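PDB 7E6G: putative GGDEF domain protein from Pseudomonas aeruginosa, which probably makes the second messenger cyclic di-GMP, joining two GTP molecules with release of two diphosphates in a magnesium-dependent reaction. Local coordinates for residues R164-E169 and E182-L187; I102-T107 and C176-G181; S206-A211 and G254-V259. All blocks are in the same frame, centred on the assembly; numbering follows the deposited sequence.

Contact 1: R164-E169 and E182-L187; sequences RAMESE and EEFLLL. With MG (magnesium ion), chain G; G2P (phosphomethylphosphonic acid guanylate ester), chain H.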
loop_
_atom_site.group_PDB
_atom_site.type_symbol
_atom_site.label_atom_id
_atom_site.label_comp_id
_atom_site.label_asym_id
_atom_site.label_seq_id
_atom_site.Cartn_x
_atom_site.Cartn_y
_atom_site.Cartn_z
ATOM N N ARG A 164 -31.301 19.888 26.007
ATOM C CA ARG A 164 -30.354 19.192 26.875
ATOM C C ARG A 164 -31.097 18.343 27.892
ATOM O O ARG A 164 -30.788 17.157 28.082
ATOM C CB ARG A 164 -29.436 20.193 27.578
ATOM C CG ARG A 164 -28.160 20.491 26.823
ATOM C CD ARG A 164 -27.293 21.510 27.553
ATOM N NE ARG A 164 -26.649 22.456 26.633
ATOM C CZ ARG A 164 -26.216 23.668 26.990
ATOM N NH1 ARG A 164 -26.363 24.080 28.249
ATOM N NH2 ARG A 164 -25.642 24.474 26.096
ATOM N N ALA A 165 -32.117 18.931 28.525
ATOM C CA ALA A 165 -32.822 18.244 29.597
ATOM C C ALA A 165 -33.526 17.007 29.079
ATOM O O ALA A 165 -33.467 15.946 29.712
ATOM C CB ALA A 165 -33.825 19.185 30.262
ATOM N N MET A 166 -34.194 17.118 27.930
ATOM C CA MET A 166 -34.916 15.965 27.404
ATOM C C MET A 166 -33.952 14.862 26.999
ATOM O O MET A 166 -34.163 13.693 27.349
ATOM C CB MET A 166 -35.816 16.378 26.238
ATOM C CG MET A 166 -37.030 17.163 26.715
ATOM S SD MET A 166 -38.221 17.542 25.419
ATOM C CE MET A 166 -37.113 18.276 24.205
ATOM N N GLU A 167 -32.865 15.213 26.303
ATOM C CA GLU A 167 -31.894 14.196 25.918
ATOM C C GLU A 167 -31.287 13.498 27.130
ATOM O O GLU A 167 -30.920 12.322 27.042
ATOM C CB GLU A 167 -30.797 14.816 25.069
ATOM C CG GLU A 167 -31.243 15.088 23.676
ATOM C CD GLU A 167 -31.222 13.842 22.803
ATOM O OE1 GLU A 167 -30.416 13.797 21.847
ATOM O OE2 GLU A 167 -32.009 12.905 23.073
ATOM N N SER A 168 -31.181 14.188 28.265
ATOM C CA SER A 168 -30.573 13.554 29.430
ATOM C C SER A 168 -31.445 12.478 30.078
ATOM O O SER A 168 -30.909 11.629 30.792
ATOM C CB SER A 168 -30.215 14.596 30.481
ATOM O OG SER A 168 -29.253 14.058 31.380
ATOM N N GLU A 169 -32.761 12.498 29.881
ATOM C CA GLU A 169 -33.640 11.494 30.474
ATOM C C GLU A 169 -34.071 10.417 29.492
ATOM O O GLU A 169 -34.945 9.615 29.830
ATOM C CB GLU A 169 -34.905 12.137 31.062
ATOM C CG GLU A 169 -34.665 13.175 32.158
ATOM C CD GLU A 169 -34.012 12.615 33.416
ATOM O OE1 GLU A 169 -33.110 13.317 33.943
ATOM O OE2 GLU A 169 -34.407 11.506 33.877
ATOM N N GLU A 182 -41.024 25.614 18.367
ATOM C CA GLU A 182 -41.014 25.276 19.782
ATOM C C GLU A 182 -41.749 23.958 19.996
ATOM O O GLU A 182 -42.469 23.771 20.981
ATOM C CB GLU A 182 -41.622 26.405 20.621
ATOM C CG GLU A 182 -42.656 27.253 19.871
ATOM C CD GLU A 182 -44.096 26.907 20.258
ATOM O OE1 GLU A 182 -44.866 26.452 19.376
ATOM O OE2 GLU A 182 -44.463 27.090 21.443
ATOM N N GLU A 183 -41.592 23.036 19.052
ATOM C CA GLU A 183 -42.154 21.699 19.145
ATOM C C GLU A 183 -41.029 20.681 19.029
ATOM O O GLU A 183 -40.056 20.893 18.290
ATOM C CB GLU A 183 -43.192 21.437 18.053
ATOM C CG GLU A 183 -44.414 22.314 18.117
ATOM C CD GLU A 183 -45.052 22.500 16.748
ATOM O OE1 GLU A 183 -44.425 23.130 15.860
ATOM O OE2 GLU A 183 -46.177 21.995 16.548
ATOM N N PHE A 184 -41.169 19.577 19.754
ATOM C CA PHE A 184 -40.199 18.497 19.742
ATOM C C PHE A 184 -40.930 17.176 19.550
ATOM O O PHE A 184 -42.032 16.979 20.067
ATOM C CB PHE A 184 -39.384 18.444 21.044
ATOM C CG PHE A 184 -38.563 19.685 21.326
ATOM C CD1 PHE A 184 -39.117 20.765 22.000
ATOM C CD2 PHE A 184 -37.223 19.750 20.951
ATOM C CE1 PHE A 184 -38.368 21.879 22.279
ATOM C CE2 PHE A 184 -36.460 20.880 21.230
ATOM C CZ PHE A 184 -37.034 21.945 21.894
ATOM N N LEU A 185 -40.314 16.268 18.814
ATOM C CA LEU A 185 -40.877 14.951 18.573
ATOM C C LEU A 185 -39.953 13.923 19.199
ATOM O O LEU A 185 -38.779 13.823 18.823
ATOM C CB LEU A 185 -41.065 14.687 17.078
ATOM C CG LEU A 185 -41.827 13.392 16.805
ATOM C CD1 LEU A 185 -43.188 13.378 17.480
ATOM C CD2 LEU A 185 -41.991 13.175 15.309
ATOM N N LEU A 186 -40.471 13.190 20.171
ATOM C CA LEU A 186 -39.778 12.075 20.791
ATOM C C LEU A 186 -40.207 10.804 20.063
ATOM O O LEU A 186 -41.407 10.542 19.925
ATOM C CB LEU A 186 -40.121 11.998 22.282
ATOM C CG LEU A 186 -39.332 12.836 23.312
ATOM C CD1 LEU A 186 -39.081 14.293 22.881
ATOM C CD2 LEU A 186 -40.031 12.819 24.663
ATOM N N LEU A 187 -39.238 10.042 19.571
ATOM C CA LEU A 187 -39.472 8.712 19.036
ATOM C C LEU A 187 -38.827 7.695 19.969
ATOM O O LEU A 187 -37.599 7.694 20.159
ATOM C CB LEU A 187 -38.922 8.574 17.623
ATOM C CG LEU A 187 -38.995 7.152 17.064
ATOM C CD1 LEU A 187 -40.362 6.850 16.555
ATOM C CD2 LEU A 187 -38.004 7.028 15.933
HETATM MG MG MG G . -46.308 26.880 22.109
HETATM P PG G2P H . -49.202 27.908 23.526
HETATM O O1G G2P H . -48.924 26.672 23.200
HETATM O O2G G2P H . -49.076 28.131 24.801
HETATM O O3G G2P H . -50.324 28.397 22.998
HETATM O O3B G2P H . -48.065 28.603 22.777
HETATM P PB G2P H . -47.367 30.000 22.602
HETATM O O1B G2P H . -46.147 29.709 22.937
HETATM O O2B G2P H . -47.927 31.015 23.253
HETATM C C3A G2P H . -47.399 30.539 20.958
HETATM P PA G2P H . -47.045 29.633 19.640
HETATM O O1A G2P H . -48.303 30.064 19.234
HETATM O O2A G2P H . -46.844 28.463 20.453
HETATM O "O5'" G2P H . -45.939 30.617 19.532
HETATM C "C5'" G2P H . -44.580 30.305 19.816
HETATM C "C4'" G2P H . -43.646 31.398 19.406
HETATM O "O4'" G2P H . -42.597 30.712 19.015
HETATM C "C3'" G2P H . -44.040 31.925 18.132
HETATM O "O3'" G2P H . -44.361 33.247 18.323
HETATM C "C2'" G2P H . -42.801 31.733 17.351
HETATM O "O2'" G2P H . -42.442 32.767 16.532
HETATM C "C1'" G2P H . -41.841 31.589 18.385
HETATM N N9 G2P H . -40.659 30.958 17.932
HETATM C C8 G2P H . -40.723 30.106 16.965
HETATM N N7 G2P H . -39.546 29.639 16.692
HETATM C C5 G2P H . -38.718 30.168 17.482
HETATM C C6 G2P H . -37.427 30.007 17.622
HETATM O O6 G2P H . -36.766 29.282 16.949
HETATM N N1 G2P H . -36.775 30.716 18.596
HETATM C C2 G2P H . -37.488 31.561 19.362
HETATM N N2 G2P H . -36.884 32.179 20.233
HETATM N N3 G2P H . -38.791 31.690 19.170
HETATM C C4 G2P H . -39.414 30.986 18.263
#

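Contact 2: I102-T107 and C176-G181; sequences IRDPLT and CGRWGG. With G2P (phosphomethylphosphonic acid guanylate ester), chain H.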
loop_
_atom_site.group_PDB
_atom_site.type_symbol
_atom_site.label_atom_id
_atom_site.label_comp_id
_atom_site.label_asym_id
_atom_site.label_seq_id
_atom_site.Cartn_x
_atom_site.Cartn_y
_atom_site.Cartn_z
ATOM N N ILE A 102 -29.140 16.878 8.572
ATOM C CA ILE A 102 -29.930 16.126 9.546
ATOM C C ILE A 102 -29.885 16.692 10.954
ATOM O O ILE A 102 -30.643 16.214 11.811
ATOM C CB ILE A 102 -29.538 14.629 9.581
ATOM C CG1 ILE A 102 -28.062 14.472 9.962
ATOM C CG2 ILE A 102 -29.875 13.955 8.264
ATOM C CD1 ILE A 102 -27.798 13.394 10.924
ATOM N N ARG A 103 -29.036 17.669 11.248
ATOM C CA ARG A 103 -28.960 18.214 12.597
ATOM C C ARG A 103 -29.436 19.657 12.618
ATOM O O ARG A 103 -29.202 20.419 11.675
ATOM C CB ARG A 103 -27.550 18.107 13.191
ATOM C CG ARG A 103 -27.074 16.657 13.354
ATOM C CD ARG A 103 -26.265 16.434 14.633
ATOM N NE ARG A 103 -27.006 15.689 15.665
ATOM C CZ ARG A 103 -26.918 14.369 15.847
ATOM N NH1 ARG A 103 -26.132 13.649 15.053
ATOM N NH2 ARG A 103 -27.617 13.767 16.811
ATOM N N ASP A 104 -30.151 19.998 13.687
ATOM C CA ASP A 104 -30.732 21.318 13.847
ATOM C C ASP A 104 -29.678 22.287 14.365
ATOM O O ASP A 104 -29.085 22.032 15.421
ATOM C CB ASP A 104 -31.911 21.255 14.812
ATOM C CG ASP A 104 -32.378 22.630 15.259
ATOM O OD1 ASP A 104 -32.893 23.399 14.409
ATOM O OD2 ASP A 104 -32.224 22.942 16.466
ATOM N N PRO A 105 -29.430 23.403 13.679
ATOM C CA PRO A 105 -28.330 24.303 14.103
ATOM C C PRO A 105 -28.417 24.796 15.541
ATOM O O PRO A 105 -27.412 24.756 16.262
ATOM C CB PRO A 105 -28.435 25.453 13.097
ATOM C CG PRO A 105 -29.013 24.794 11.852
ATOM C CD PRO A 105 -29.976 23.751 12.353
ATOM N N LEU A 106 -29.583 25.255 15.999
ATOM C CA LEU A 106 -29.650 25.872 17.328
ATOM C C LEU A 106 -29.429 24.856 18.449
ATOM O O LEU A 106 -28.618 25.090 19.351
ATOM C CB LEU A 106 -30.993 26.583 17.525
ATOM C CG LEU A 106 -31.253 27.011 18.979
ATOM C CD1 LEU A 106 -30.286 28.081 19.401
ATOM C CD2 LEU A 106 -32.693 27.445 19.217
ATOM N N THR A 107 -30.168 23.746 18.436
ATOM C CA THR A 107 -30.223 22.832 19.576
ATOM C C THR A 107 -29.284 21.644 19.445
ATOM O O THR A 107 -29.070 20.936 20.436
ATOM C CB THR A 107 -31.650 22.269 19.773
ATOM O OG1 THR A 107 -32.070 21.576 18.583
ATOM C CG2 THR A 107 -32.654 23.361 20.129
ATOM N N CYS A 176 -34.755 12.320 20.137
ATOM C CA CYS A 176 -35.453 13.571 20.410
ATOM C C CYS A 176 -35.143 14.571 19.305
ATOM O O CYS A 176 -34.002 15.027 19.189
ATOM C CB CYS A 176 -35.059 14.156 21.763
ATOM S SG CYS A 176 -35.810 15.799 22.019
ATOM N N GLY A 177 -36.152 14.940 18.523
ATOM C CA GLY A 177 -35.958 15.813 17.385
ATOM C C GLY A 177 -36.661 17.147 17.536
ATOM O O GLY A 177 -37.714 17.251 18.176
ATOM N N ARG A 178 -36.056 18.178 16.944
ATOM C CA ARG A 178 -36.695 19.477 16.807
ATOM C C ARG A 178 -37.721 19.408 15.678
ATOM O O ARG A 178 -37.369 19.149 14.527
ATOM C CB ARG A 178 -35.644 20.552 16.542
ATOM C CG ARG A 178 -36.250 21.914 16.250
ATOM C CD ARG A 178 -35.478 22.993 16.928
ATOM N NE ARG A 178 -36.261 24.205 17.115
ATOM C CZ ARG A 178 -35.714 25.413 17.076
ATOM N NH1 ARG A 178 -34.412 25.530 16.846
ATOM N NH2 ARG A 178 -36.452 26.498 17.244
ATOM N N TRP A 179 -38.990 19.613 16.008
ATOM C CA TRP A 179 -40.065 19.389 15.052
ATOM C C TRP A 179 -40.609 20.688 14.480
ATOM O O TRP A 179 -41.204 20.674 13.398
ATOM C CB TRP A 179 -41.194 18.592 15.733
ATOM C CG TRP A 179 -42.307 18.042 14.851
ATOM C CD1 TRP A 179 -43.647 18.374 14.905
ATOM C CD2 TRP A 179 -42.191 17.038 13.833
ATOM N NE1 TRP A 179 -44.355 17.653 13.973
ATOM C CE2 TRP A 179 -43.487 16.820 13.307
ATOM C CE3 TRP A 179 -41.119 16.305 13.309
ATOM C CZ2 TRP A 179 -43.732 15.899 12.270
ATOM C CZ3 TRP A 179 -41.366 15.384 12.283
ATOM C CH2 TRP A 179 -42.663 15.194 11.776
ATOM N N GLY A 180 -40.397 21.794 15.178
ATOM C CA GLY A 180 -40.943 23.082 14.823
ATOM C C GLY A 180 -40.243 24.158 15.626
ATOM O O GLY A 180 -39.248 23.904 16.307
ATOM N N GLY A 181 -40.764 25.375 15.531
ATOM C CA GLY A 181 -40.159 26.468 16.269
ATOM C C GLY A 181 -39.978 26.144 17.739
ATOM O O GLY A 181 -38.905 26.352 18.311
HETATM P PG G2P H . -49.202 27.908 23.526
HETATM O O1G G2P H . -48.924 26.672 23.200
HETATM O O2G G2P H . -49.076 28.131 24.801
HETATM O O3G G2P H . -50.324 28.397 22.998
HETATM O O3B G2P H . -48.065 28.603 22.777
HETATM P PB G2P H . -47.367 30.000 22.602
HETATM O O1B G2P H . -46.147 29.709 22.937
HETATM O O2B G2P H . -47.927 31.015 23.253
HETATM C C3A G2P H . -47.399 30.539 20.958
HETATM P PA G2P H . -47.045 29.633 19.640
HETATM O O1A G2P H . -48.303 30.064 19.234
HETATM O O2A G2P H . -46.844 28.463 20.453
HETATM O "O5'" G2P H . -45.939 30.617 19.532
HETATM C "C5'" G2P H . -44.580 30.305 19.816
HETATM C "C4'" G2P H . -43.646 31.398 19.406
HETATM O "O4'" G2P H . -42.597 30.712 19.015
HETATM C "C3'" G2P H . -44.040 31.925 18.132
HETATM O "O3'" G2P H . -44.361 33.247 18.323
HETATM C "C2'" G2P H . -42.801 31.733 17.351
HETATM O "O2'" G2P H . -42.442 32.767 16.532
HETATM C "C1'" G2P H . -41.841 31.589 18.385
HETATM N N9 G2P H . -40.659 30.958 17.932
HETATM C C8 G2P H . -40.723 30.106 16.965
HETATM N N7 G2P H . -39.546 29.639 16.692
HETATM C C5 G2P H . -38.718 30.168 17.482
HETATM C C6 G2P H . -37.427 30.007 17.622
HETATM O O6 G2P H . -36.766 29.282 16.949
HETATM N N1 G2P H . -36.775 30.716 18.596
HETATM C C2 G2P H . -37.488 31.561 19.362
HETATM N N2 G2P H . -36.884 32.179 20.233
HETATM N N3 G2P H . -38.791 31.690 19.170
HETATM C C4 G2P H . -39.414 30.986 18.263
#

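Contact 3: S206-A211 and G254-V259; sequences SVRTLA and GRDKCV. With G2P (phosphomethylphosphonic acid guanylate ester), chain H.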
loop_
_atom_site.group_PDB
_atom_site.type_symbol
_atom_site.label_atom_id
_atom_site.label_comp_id
_atom_site.label_asym_id
_atom_site.label_seq_id
_atom_site.Cartn_x
_atom_site.Cartn_y
_atom_site.Cartn_z
ATOM N N SER A 206 -37.919 16.610 33.854
ATOM C CA SER A 206 -36.706 17.281 33.419
ATOM C C SER A 206 -37.012 18.695 32.952
ATOM O O SER A 206 -36.398 19.664 33.422
ATOM C CB SER A 206 -36.052 16.469 32.305
ATOM O OG SER A 206 -34.653 16.635 32.342
ATOM N N VAL A 207 -37.994 18.830 32.050
ATOM C CA VAL A 207 -38.358 20.150 31.538
ATOM C C VAL A 207 -38.903 21.027 32.660
ATOM O O VAL A 207 -38.508 22.190 32.808
ATOM C CB VAL A 207 -39.356 20.026 30.372
ATOM C CG1 VAL A 207 -39.855 21.399 29.930
ATOM C CG2 VAL A 207 -38.689 19.342 29.207
ATOM N N ARG A 208 -39.785 20.476 33.491
ATOM C CA ARG A 208 -40.422 21.271 34.534
ATOM C C ARG A 208 -39.392 21.896 35.478
ATOM O O ARG A 208 -39.483 23.082 35.805
ATOM C CB ARG A 208 -41.425 20.404 35.295
ATOM C CG ARG A 208 -42.492 21.211 36.027
ATOM C CD ARG A 208 -43.516 20.322 36.730
ATOM N NE ARG A 208 -44.582 19.880 35.833
ATOM C CZ ARG A 208 -44.681 18.644 35.344
ATOM N NH1 ARG A 208 -43.770 17.728 35.665
ATOM N NH2 ARG A 208 -45.684 18.321 34.526
ATOM N N THR A 209 -38.391 21.136 35.896
ATOM C CA THR A 209 -37.487 21.643 36.922
ATOM C C THR A 209 -36.373 22.514 36.355
ATOM O O THR A 209 -35.519 22.989 37.112
ATOM C CB THR A 209 -36.883 20.480 37.709
ATOM O OG1 THR A 209 -35.913 19.826 36.890
ATOM C CG2 THR A 209 -37.977 19.486 38.115
ATOM N N LEU A 210 -36.357 22.713 35.047
ATOM C CA LEU A 210 -35.376 23.578 34.418
ATOM C C LEU A 210 -35.515 25.012 34.916
ATOM O O LEU A 210 -36.625 25.524 35.098
ATOM C CB LEU A 210 -35.580 23.542 32.912
ATOM C CG LEU A 210 -34.381 23.500 31.999
ATOM C CD1 LEU A 210 -33.264 22.662 32.599
ATOM C CD2 LEU A 210 -34.904 22.916 30.708
ATOM N N ALA A 211 -34.379 25.674 35.105
ATOM C CA ALA A 211 -34.373 27.088 35.455
ATOM C C ALA A 211 -33.289 27.724 34.595
ATOM O O ALA A 211 -32.098 27.550 34.867
ATOM C CB ALA A 211 -34.124 27.311 36.944
ATOM N N GLY A 254 -55.835 22.625 29.236
ATOM C CA GLY A 254 -55.213 23.431 30.269
ATOM C C GLY A 254 -53.699 23.502 30.411
ATOM O O GLY A 254 -53.217 24.182 31.323
ATOM N N ARG A 255 -52.935 22.811 29.567
ATOM C CA ARG A 255 -51.474 22.966 29.553
ATOM C C ARG A 255 -50.746 22.367 30.760
ATOM O O ARG A 255 -51.364 22.045 31.775
ATOM C CB ARG A 255 -51.112 24.448 29.388
ATOM C CG ARG A 255 -51.679 24.997 28.079
ATOM C CD ARG A 255 -51.270 26.431 27.796
ATOM N NE ARG A 255 -51.506 26.810 26.397
ATOM C CZ ARG A 255 -52.689 27.169 25.888
ATOM N NH1 ARG A 255 -53.782 27.182 26.658
ATOM N NH2 ARG A 255 -52.774 27.508 24.601
ATOM N N ASP A 256 -49.426 22.186 30.640
ATOM C CA ASP A 256 -48.666 21.300 31.527
ATOM C C ASP A 256 -49.349 19.942 31.653
ATOM O O ASP A 256 -49.282 19.289 32.695
ATOM C CB ASP A 256 -48.452 21.925 32.908
ATOM C CG ASP A 256 -47.245 21.336 33.658
ATOM O OD1 ASP A 256 -46.519 20.464 33.094
ATOM O OD2 ASP A 256 -47.037 21.770 34.829
ATOM N N LYS A 257 -50.011 19.511 30.582
ATOM C CA LYS A 257 -50.753 18.262 30.539
ATOM C C LYS A 257 -50.100 17.332 29.529
ATOM O O LYS A 257 -49.350 17.761 28.647
ATOM C CB LYS A 257 -52.226 18.490 30.151
ATOM C CG LYS A 257 -53.208 18.323 31.283
ATOM C CD LYS A 257 -53.367 19.616 32.073
ATOM C CE LYS A 257 -54.042 19.389 33.430
ATOM N NZ LYS A 257 -55.392 18.739 33.290
ATOM N N CYS A 258 -50.413 16.047 29.654
ATOM C CA CYS A 258 -49.884 15.031 28.750
ATOM C C CYS A 258 -51.002 14.026 28.507
ATOM O O CYS A 258 -51.321 13.226 29.393
ATOM C CB CYS A 258 -48.652 14.365 29.340
ATOM S SG CYS A 258 -48.113 12.921 28.437
ATOM N N VAL A 259 -51.608 14.065 27.325
ATOM C CA VAL A 259 -52.723 13.174 27.036
ATOM C C VAL A 259 -52.261 12.059 26.104
ATOM O O VAL A 259 -51.465 12.273 25.180
ATOM C CB VAL A 259 -53.932 13.928 26.456
ATOM C CG1 VAL A 259 -54.151 15.205 27.198
ATOM C CG2 VAL A 259 -53.767 14.150 24.998
HETATM P PG G2P H . -49.202 27.908 23.526
HETATM O O1G G2P H . -48.924 26.672 23.200
HETATM O O2G G2P H . -49.076 28.131 24.801
HETATM O O3G G2P H . -50.324 28.397 22.998
HETATM O O3B G2P H . -48.065 28.603 22.777
HETATM P PB G2P H . -47.367 30.000 22.602
HETATM O O1B G2P H . -46.147 29.709 22.937
HETATM O O2B G2P H . -47.927 31.015 23.253
HETATM C C3A G2P H . -47.399 30.539 20.958
HETATM P PA G2P H . -47.045 29.633 19.640
HETATM O O1A G2P H . -48.303 30.064 19.234
HETATM O O2A G2P H . -46.844 28.463 20.453
HETATM O "O5'" G2P H . -45.939 30.617 19.532
HETATM C "C5'" G2P H . -44.580 30.305 19.816
HETATM C "C4'" G2P H . -43.646 31.398 19.406
HETATM O "O4'" G2P H . -42.597 30.712 19.015
HETATM C "C3'" G2P H . -44.040 31.925 18.132
HETATM O "O3'" G2P H . -44.361 33.247 18.323
HETATM C "C2'" G2P H . -42.801 31.733 17.351
HETATM O "O2'" G2P H . -42.442 32.767 16.532
HETATM C "C1'" G2P H . -41.841 31.589 18.385
HETATM N N9 G2P H . -40.659 30.958 17.932
HETATM C C8 G2P H . -40.723 30.106 16.965
HETATM N N7 G2P H . -39.546 29.639 16.692
HETATM C C5 G2P H . -38.718 30.168 17.482
HETATM C C6 G2P H . -37.427 30.007 17.622
HETATM O O6 G2P H . -36.766 29.282 16.949
HETATM N N1 G2P H . -36.775 30.716 18.596
HETATM C C2 G2P H . -37.488 31.561 19.362
HETATM N N2 G2P H . -36.884 32.179 20.233
HETATM N N3 G2P H . -38.791 31.690 19.170
HETATM C C4 G2P H . -39.414 30.986 18.263
#

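Contact 1: R164-E169 and E182-L187
Met166, on the last turns of helix 152-168, lays its side chain across strand 183-188 and meets Phe184 and Leu186, two residues apart on the strand and so on the same side of it. The main interaction is with the aromatic ring. The methyl CE of Met166 sits over one face of Phe184, 3.7 Å from the ring centroid and displaced toward the rim, so that its nearest ring atom is CG of Phe184 at 3.5 Å. The sulfur stands farther off and obliquely, with SD of Met166 5.0 Å from the Phe184 centroid; this is a Met-aromatic contact led by a CH-pi approach of the methyl. A bend at the end of the methionine chain (chi3 -52°) turns CE toward the ring.

Aliphatic packing completes the pair: SD of Met166 lies 4.2 Å from CD1 of Leu186. No hydrogen bond joins helix and strand, and all three side chains are buried. Val203 and Val207 of helix 193-208 also press on Met166, with Cys176 of the neighbouring strand beside it.

Metal coordination takes over at the start of the strand segment. Glu182 binds magnesium through OE2 at 2.0 Å, and O2A and O3B of the nucleotide analogue occupy further positions, as do Asp139 and the carbonyl oxygen of Val140. Helix-on-sheet packing of this kind belongs to the nucleotidyl cyclase fold of GGDEF domains; residues 180-184, GGEEF, form the signature hairpin, which here carries a metal-binding glutamate directly before the strand.

Contact 2: I102-T107 and C176-G181
The backbones come closest at Asp104 and Arg178, whose CA atoms are 6.9 Å apart where the loop after helix 27-102 passes the end of strand 175-178. Arg178 makes a salt bridge with Asp104, but a weak one: NH1 of Arg178 is 3.4 Å from OD2 of Asp104, nearly straight at 171°. The carboxylate and guanidinium planes stand almost perpendicular, 86° apart, so this is no paired two-pronged grip. OD2 of Asp104 is also held within its own loop, accepting from the backbone N of Thr107 at 3.0 Å in an Asx motif and from the Thr107 hydroxyl. CB and CD2 of Leu106 pack against NH1 of Arg178.

The rest of the guanidinium is fixed by its own hairpin. NE of Arg178 donates to the carbonyl O of Gly180 (3.1 Å), and NH2 of Arg178 to that of Gly181 (2.7 Å). The same NH2 donates to guanine O6 at 2.8 Å, bent to 133°; the hairpin carbonyls, with weaker help from Asp104, probably hold the arginine for base recognition. CA of Gly181 lies 3.3 Å from guanine N7.

Leu159 and Val160 of helix 152-168 touch Arg178 and Leu106 respectively, while strand 183-188 pairs with strand 175-178 through Gly177 and Leu185.

Contact 3: S206-A211 and G254-V259
NH2 of Arg208 and OD1 of Asp256 form the shortest bond here, 2.7 Å long but bent to 138°. The nitrogen meets OD1 from above the carboxylate plane, and the oxygen is itself tilted out of the guanidinium plane. The second bond of the salt bridge is longer but straighter: NE of Arg208 donates to OD2 of Asp256 over 3.3 Å at 171°, and OD2 accepts through its syn lone pair and lies in the guanidinium plane. Arg208 therefore grips the carboxylate side-on, one nitrogen to each oxygen, with the two planes 36° apart. The arginine chain runs out extended through chi2 and then bends at chi3, which turns the guanidinium toward Asp256.

Next to Asp256, Arg255 reaches the nucleotide instead. NE of Arg255 donates to O2G of the analogue at 3.2 Å, and NH2 of Arg255 to O3G at 3.1 Å, two bonds to the terminal phosphate. The backbone N of Asp256 is held by Asp141.

The salt bridge ties the C-terminal end of helix 193-208 to the turn before strand 258-260. Arg204 lies close to Arg208, and the carboxylate of Asp256 probably offsets part of their combined positive charge, while its neighbour Arg255 probably offsets charge on the terminal phosphate.

Overall arrangement
Contacts 1 and 2 adjoin, their centres 10 Å apart: strands 175-178 and 183-188 are neighbours in the central sheet, and CE of Met166 lies 3.6 Å from SG of Cys176. Contact 3 touches contact 1 on the helical side, where OG of Ser206 is 3.0 Å from the carbonyl O of Ala165 and CB of Ala165 packs on CD2 of Leu210 at 3.9 Å. Contacts 2 and 3 do not meet; their centres are about 19 Å apart. Each contact has a segment that reaches the nucleotide analogue or its metal: Arg178 at the guanine, Glu182 at the magnesium, and Arg255, next to Asp256, at the terminal phosphate.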